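Local atomic coordinates of NAD-dependent benzaldehyde dehydrogenase (PDB entry 3RHE), a protein that is of uncertain function, perhaps an oxidoreductase acting on benzaldehyde, and has the fold of the glyoxalase/bleomycin-resistance (VOC) superfamily. Residues L9-V14 with G51-E56; F73-N78 with L118-L123. All blocks are in the same frame, centred on the assembly; numbering follows the deposited sequence.

Contact 1: residues L9-V14 with G51-E56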
loop_
_atom_site.group_PDB
_atom_site.type_symbol
_atom_site.label_atom_id
_atom_site.label_comp_id
_atom_site.label_asym_id
_atom_site.label_seq_id
_atom_site.Cartn_x
_atom_site.Cartn_y
_atom_site.Cartn_z
ATOM N N LEU A 9 6.553 0.959 -2.135
ATOM C CA LEU A 9 5.369 1.421 -2.821
ATOM C C LEU A 9 4.666 2.477 -1.981
ATOM O O LEU A 9 4.309 2.238 -0.831
ATOM C CB LEU A 9 4.444 0.239 -3.110
ATOM C CG LEU A 9 3.011 0.492 -3.589
ATOM C CD1 LEU A 9 2.974 1.212 -4.947
ATOM C CD2 LEU A 9 2.269 -0.848 -3.658
ATOM N N VAL A 10 4.482 3.650 -2.566
ATOM C CA VAL A 10 3.735 4.720 -1.919
ATOM C C VAL A 10 2.268 4.536 -2.289
ATOM O O VAL A 10 1.934 4.426 -3.459
ATOM C CB VAL A 10 4.252 6.095 -2.376
ATOM C CG1 VAL A 10 3.434 7.235 -1.748
ATOM C CG2 VAL A 10 5.729 6.227 -2.024
ATOM N N LEU A 11 1.403 4.472 -1.285
ATOM C CA LEU A 11 -0.012 4.235 -1.500
ATOM C C LEU A 11 -0.807 5.478 -1.129
ATOM O O LEU A 11 -0.776 5.918 0.006
ATOM C CB LEU A 11 -0.492 3.055 -0.640
ATOM C CG LEU A 11 -0.783 1.651 -1.171
ATOM C CD1 LEU A 11 -0.309 1.400 -2.588
ATOM C CD2 LEU A 11 -0.269 0.586 -0.178
ATOM N N PHE A 12 -1.520 6.038 -2.097
ATOM C CA PHE A 12 -2.408 7.161 -1.845
ATOM C C PHE A 12 -3.850 6.654 -1.774
ATOM O O PHE A 12 -4.326 5.988 -2.699
ATOM C CB PHE A 12 -2.282 8.196 -2.977
ATOM C CG PHE A 12 -1.134 9.166 -2.802
ATOM C CD1 PHE A 12 -0.222 9.018 -1.762
ATOM C CD2 PHE A 12 -0.955 10.208 -3.690
ATOM C CE1 PHE A 12 0.848 9.916 -1.607
ATOM C CE2 PHE A 12 0.103 11.107 -3.543
ATOM C CZ PHE A 12 1.002 10.956 -2.500
ATOM N N TYR A 13 -4.541 6.968 -0.684
ATOM C CA TYR A 13 -5.977 6.744 -0.624
ATOM C C TYR A 13 -6.656 7.785 -1.525
ATOM O O TYR A 13 -6.400 8.975 -1.382
ATOM C CB TYR A 13 -6.494 6.883 0.810
ATOM C CG TYR A 13 -5.859 5.934 1.822
ATOM C CD1 TYR A 13 -5.132 4.819 1.416
ATOM C CD2 TYR A 13 -6.022 6.146 3.195
ATOM C CE1 TYR A 13 -4.554 3.945 2.357
ATOM C CE2 TYR A 13 -5.456 5.280 4.141
ATOM C CZ TYR A 13 -4.733 4.180 3.716
ATOM O OH TYR A 13 -4.185 3.323 4.661
ATOM N N VAL A 14 -7.502 7.333 -2.452
ATOM C CA VAL A 14 -8.221 8.241 -3.346
ATOM C C VAL A 14 -9.743 7.994 -3.372
ATOM O O VAL A 14 -10.212 6.848 -3.261
ATOM C CB VAL A 14 -7.682 8.179 -4.797
ATOM C CG1 VAL A 14 -6.201 8.542 -4.847
ATOM C CG2 VAL A 14 -7.939 6.804 -5.437
ATOM N N GLY A 51 0.917 3.901 -5.928
ATOM C CA GLY A 51 -0.398 3.301 -6.036
ATOM C C GLY A 51 -1.534 4.223 -5.610
ATOM O O GLY A 51 -1.452 4.951 -4.608
ATOM N N LEU A 52 -2.611 4.186 -6.386
ATOM C CA LEU A 52 -3.821 4.932 -6.083
ATOM C C LEU A 52 -4.925 3.924 -5.743
ATOM O O LEU A 52 -5.355 3.157 -6.603
ATOM C CB LEU A 52 -4.227 5.784 -7.283
ATOM C CG LEU A 52 -3.111 6.650 -7.888
ATOM C CD1 LEU A 52 -3.560 7.255 -9.231
ATOM C CD2 LEU A 52 -2.651 7.750 -6.908
ATOM N N TRP A 53 -5.387 3.954 -4.497
ATOM C CA TRP A 53 -6.246 2.915 -3.948
ATOM C C TRP A 53 -7.569 3.492 -3.421
ATOM O O TRP A 53 -7.579 4.414 -2.590
ATOM C CB TRP A 53 -5.459 2.197 -2.839
ATOM C CG TRP A 53 -5.951 0.845 -2.419
ATOM C CD1 TRP A 53 -6.857 0.040 -3.067
ATOM C CD2 TRP A 53 -5.524 0.117 -1.259
ATOM N NE1 TRP A 53 -7.035 -1.139 -2.356
ATOM C CE2 TRP A 53 -6.226 -1.114 -1.248
ATOM C CE3 TRP A 53 -4.626 0.395 -0.217
ATOM C CZ2 TRP A 53 -6.053 -2.062 -0.238
ATOM C CZ3 TRP A 53 -4.461 -0.554 0.792
ATOM C CH2 TRP A 53 -5.174 -1.766 0.770
ATOM N N ALA A 54 -8.684 2.964 -3.927
ATOM C CA ALA A 54 -10.007 3.444 -3.535
ATOM C C ALA A 54 -10.180 3.457 -2.017
ATOM O O ALA A 54 -10.041 2.430 -1.352
ATOM C CB ALA A 54 -11.122 2.624 -4.203
ATOM N N GLN A 55 -10.502 4.634 -1.494
ATOM C CA GLN A 55 -10.597 4.869 -0.058
ATOM C C GLN A 55 -11.543 3.878 0.620
ATOM O O GLN A 55 -11.311 3.449 1.753
ATOM C CB GLN A 55 -11.067 6.302 0.190
ATOM C CG GLN A 55 -10.783 6.845 1.576
ATOM C CD GLN A 55 -11.076 8.340 1.680
ATOM O OE1 GLN A 55 -10.895 8.947 2.740
ATOM N NE2 GLN A 55 -11.533 8.938 0.575
ATOM N N GLU A 56 -12.597 3.502 -0.091
ATOM C CA GLU A 56 -13.616 2.618 0.453
ATOM C C GLU A 56 -13.108 1.188 0.620
ATOM O O GLU A 56 -13.693 0.396 1.354
ATOM C CB GLU A 56 -14.865 2.648 -0.438
ATOM C CG GLU A 56 -14.571 2.655 -1.943
ATOM C CD GLU A 56 -14.422 4.060 -2.533
ATOM O OE1 GLU A 56 -15.410 4.570 -3.104
ATOM O OE2 GLU A 56 -13.325 4.655 -2.445
#
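W53 has CG anti to its backbone N (chi1 -162°), which carries the indole to the same face of the sheet as L11 and Y13. There L11 and W53 meet at a slant, CG of L11 lying 4.2 Å from CE3 of W53. CE1 of Y13 approaches the same CE3 from its own side chain. F12 and L52 occupy the reverse face, where CD2 of L52 packs against CB of F12, 4.0 Å away. V14 places CG1 anti to the carbonyl carbon (chi1 -59°), and from the end of the pair this methyl crosses obliquely to CB of L52 at 4.2 Å. L9 CD1 reaches across to 3.5 Å from N of G51, so a leucine methyl lies against bare backbone where G51 has no side chain.

The parallel register L11–G51, F12–L52, Y13–W53 and V14–A54 rests on five alternating backbone bonds. G51 N meets O of V10 at 2.7 Å. V14 N lies 2.9 Å from O of W53. Q55 N, bonded to O of V14, continues the pattern into the 3-10 segment that begins at Q55.

Such parallel pairing of strands 8-14 and 49-54, with helix 17-28 between them in sequence, is consistent with the VOC fold. Y24 of that helix packs on F12 and L52. The Y13 hydroxyl bonds to E70 and R117, and F39 meets the W53 ring edge-to-face. Strands 69-74 and 39-43 flank the pair in the sheet.

Contact 2: residues F73-N78 with L118-L123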
loop_
_atom_site.group_PDB
_atom_site.type_symbol
_atom_site.label_atom_id
_atom_site.label_comp_id
_atom_site.label_asym_id
_atom_site.label_seq_id
_atom_site.Cartn_x
_atom_site.Cartn_y
_atom_site.Cartn_z
ATOM N N PHE A 73 5.684 -1.882 1.870
ATOM C CA PHE A 73 6.852 -2.699 1.585
ATOM C C PHE A 73 6.348 -4.037 1.052
ATOM O O PHE A 73 5.741 -4.799 1.795
ATOM C CB PHE A 73 7.643 -2.999 2.868
ATOM C CG PHE A 73 7.960 -1.788 3.717
ATOM C CD1 PHE A 73 9.264 -1.313 3.814
ATOM C CD2 PHE A 73 6.967 -1.143 4.444
ATOM C CE1 PHE A 73 9.565 -0.209 4.599
ATOM C CE2 PHE A 73 7.260 -0.045 5.229
ATOM C CZ PHE A 73 8.563 0.424 5.308
ATOM N N GLN A 74 6.597 -4.317 -0.223
ATOM C CA GLN A 74 6.179 -5.573 -0.829
ATOM C C GLN A 74 7.253 -6.635 -0.592
ATOM O O GLN A 74 8.433 -6.400 -0.866
ATOM C CB GLN A 74 5.919 -5.408 -2.326
ATOM C CG GLN A 74 5.278 -6.638 -2.957
ATOM C CD GLN A 74 5.078 -6.507 -4.461
ATOM O OE1 GLN A 74 5.135 -5.409 -5.021
ATOM N NE2 GLN A 74 4.849 -7.638 -5.124
ATOM N N VAL A 75 6.852 -7.784 -0.052
ATOM C CA VAL A 75 7.818 -8.859 0.215
ATOM C C VAL A 75 7.464 -10.141 -0.532
ATOM O O VAL A 75 6.382 -10.259 -1.119
ATOM C CB VAL A 75 8.008 -9.144 1.742
ATOM C CG1 VAL A 75 8.495 -7.897 2.439
ATOM C CG2 VAL A 75 6.707 -9.631 2.375
ATOM N N ASN A 76 8.381 -11.099 -0.484
ATOM C CA ASN A 76 8.344 -12.270 -1.353
ATOM C C ASN A 76 7.294 -13.353 -1.022
ATOM O O ASN A 76 6.843 -14.085 -1.910
ATOM C CB ASN A 76 9.753 -12.891 -1.431
ATOM C CG ASN A 76 10.117 -13.694 -0.177
ATOM O OD1 ASN A 76 10.609 -13.152 0.824
ATOM N ND2 ASN A 76 9.885 -14.994 -0.240
ATOM N N SER A 77 6.903 -13.470 0.239
ATOM C CA SER A 77 6.018 -14.566 0.627
ATOM C C SER A 77 5.262 -14.255 1.900
ATOM O O SER A 77 5.622 -13.330 2.632
ATOM C CB SER A 77 6.834 -15.849 0.843
ATOM O OG SER A 77 7.786 -15.655 1.877
ATOM N N ASN A 78 4.239 -15.062 2.180
ATOM C CA ASN A 78 3.468 -14.926 3.404
ATOM C C ASN A 78 4.346 -15.151 4.625
ATOM O O ASN A 78 4.185 -14.490 5.651
ATOM C CB ASN A 78 2.281 -15.899 3.412
ATOM C CG ASN A 78 1.188 -15.491 2.440
ATOM O OD1 ASN A 78 1.359 -14.570 1.643
ATOM N ND2 ASN A 78 0.056 -16.184 2.502
ATOM N N LEU A 118 2.278 2.177 7.849
ATOM C CA LEU A 118 3.382 1.443 7.260
ATOM C C LEU A 118 2.868 0.030 7.007
ATOM O O LEU A 118 2.544 -0.688 7.944
ATOM C CB LEU A 118 4.544 1.391 8.257
ATOM C CG LEU A 118 5.078 2.740 8.769
ATOM C CD1 LEU A 118 6.165 2.516 9.803
ATOM C CD2 LEU A 118 5.634 3.552 7.627
ATOM N N ARG A 119 2.795 -0.374 5.746
ATOM C CA ARG A 119 2.186 -1.652 5.423
ATOM C C ARG A 119 3.181 -2.645 4.849
ATOM O O ARG A 119 3.981 -2.305 3.976
ATOM C CB ARG A 119 1.009 -1.477 4.454
ATOM C CG ARG A 119 0.420 -2.811 3.949
ATOM C CD ARG A 119 -0.658 -2.606 2.869
ATOM N NE ARG A 119 -1.777 -1.790 3.343
ATOM C CZ ARG A 119 -2.811 -2.251 4.032
ATOM N NH1 ARG A 119 -2.883 -3.538 4.350
ATOM N NH2 ARG A 119 -3.776 -1.424 4.406
ATOM N N ILE A 120 3.117 -3.876 5.343
ATOM C CA ILE A 120 3.863 -4.989 4.767
ATOM C C ILE A 120 2.841 -5.852 4.014
ATOM O O ILE A 120 1.767 -6.141 4.542
ATOM C CB ILE A 120 4.519 -5.881 5.872
ATOM C CG1 ILE A 120 5.448 -5.078 6.802
ATOM C CG2 ILE A 120 5.260 -7.064 5.250
ATOM C CD1 ILE A 120 6.638 -4.470 6.131
ATOM N N PHE A 121 3.153 -6.265 2.794
ATOM C CA PHE A 121 2.250 -7.170 2.084
ATOM C C PHE A 121 2.986 -8.099 1.136
ATOM O O PHE A 121 4.055 -7.769 0.615
ATOM C CB PHE A 121 1.172 -6.401 1.313
ATOM C CG PHE A 121 1.701 -5.650 0.118
ATOM C CD1 PHE A 121 1.576 -6.170 -1.161
ATOM C CD2 PHE A 121 2.345 -4.429 0.277
ATOM C CE1 PHE A 121 2.074 -5.485 -2.264
ATOM C CE2 PHE A 121 2.851 -3.741 -0.826
ATOM C CZ PHE A 121 2.706 -4.275 -2.098
ATOM N N CYS A 122 2.399 -9.274 0.940
ATOM C CA CYS A 122 2.788 -10.186 -0.123
ATOM C C CYS A 122 1.568 -10.371 -1.027
ATOM O O CYS A 122 0.484 -10.718 -0.549
ATOM C CB CYS A 122 3.188 -11.547 0.461
ATOM S SG CYS A 122 3.563 -12.776 -0.812
ATOM N N LEU A 123 1.731 -10.144 -2.324
ATOM C CA LEU A 123 0.606 -10.295 -3.257
ATOM C C LEU A 123 0.263 -11.758 -3.526
ATOM O O LEU A 123 1.159 -12.591 -3.628
ATOM C CB LEU A 123 0.922 -9.613 -4.591
ATOM C CG LEU A 123 1.093 -8.097 -4.534
ATOM C CD1 LEU A 123 1.441 -7.539 -5.908
ATOM C CD2 LEU A 123 -0.172 -7.465 -3.995
HETATM O O HOH W 1 4.570 -9.901 -3.247
HETATM O O HOH W 2 -0.080 -13.854 -0.415
#
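CA of Q74 lies over one face of the F121 ring, offset toward the rim: it is 4.0 Å from the ring centroid and 20° off the normal, a CH-pi contact. CB of Q74 approaches CZ of F121 to 3.4 Å, and the amide beyond is turned 26° from the ring plane. F121 has CG between its backbone N and carbonyl carbon (chi1 70°), which brings the ring face against Q74 CA and CB, and CG of L123 lies in plane at the ring edge. The F73 ring receives R119 O at its edge, in plane, 3.2 Å from CD2, while I120 CD1 packs 3.7 Å from F73 CB.

Three backbone bonds fix the parallel register: F73 N to O of R119 at 2.7 Å, F121 N to O of F73, and V75 N to O of F121. Past V75 two waters bridge the segments. One donates to V75 O at 2.8 Å and accepts from Q74 NE2 and L123 N; another joins N78 OD1 to C122 O. Beside them C122 SG rests 3.4 Å from CA of S77.

S77 is the N-cap of helix 78-90, its OG bonding to M80 N, so the segment runs from strand through a short loop into the helix. Parallel strands 69-74 and 117-123, with that helix between them in sequence, are consistent with the VOC fold. V75 packs on M80, V81 and I84. R49 bonds to Q74 OE1, R119 forms a salt bridge with E70, and strand 105-111 runs antiparallel along the other edge of strand 117-123.

Both contacts are parallel strand pairs in one mixed sheet, their centres about 16 Å apart, joined through the antiparallel pairing of strands 8-14 and 69-74. They close in series along the chain. Contact 1 is the more buried (six of twelve touching residues against four) and its centre lies nearer that of the chain, about 7 Å against 9 Å. It keeps its backbone bonding up to Q55 and relies on apolar side chains on both sheet faces. In contact 2 the direct bonds end at V75, the chain passes through a loop toward helix 78-90, and waters bridge. The two touch where L9 CD2 lies 3.8 Å from F121 CZ and where W53 CZ3 packs on R119 NH2.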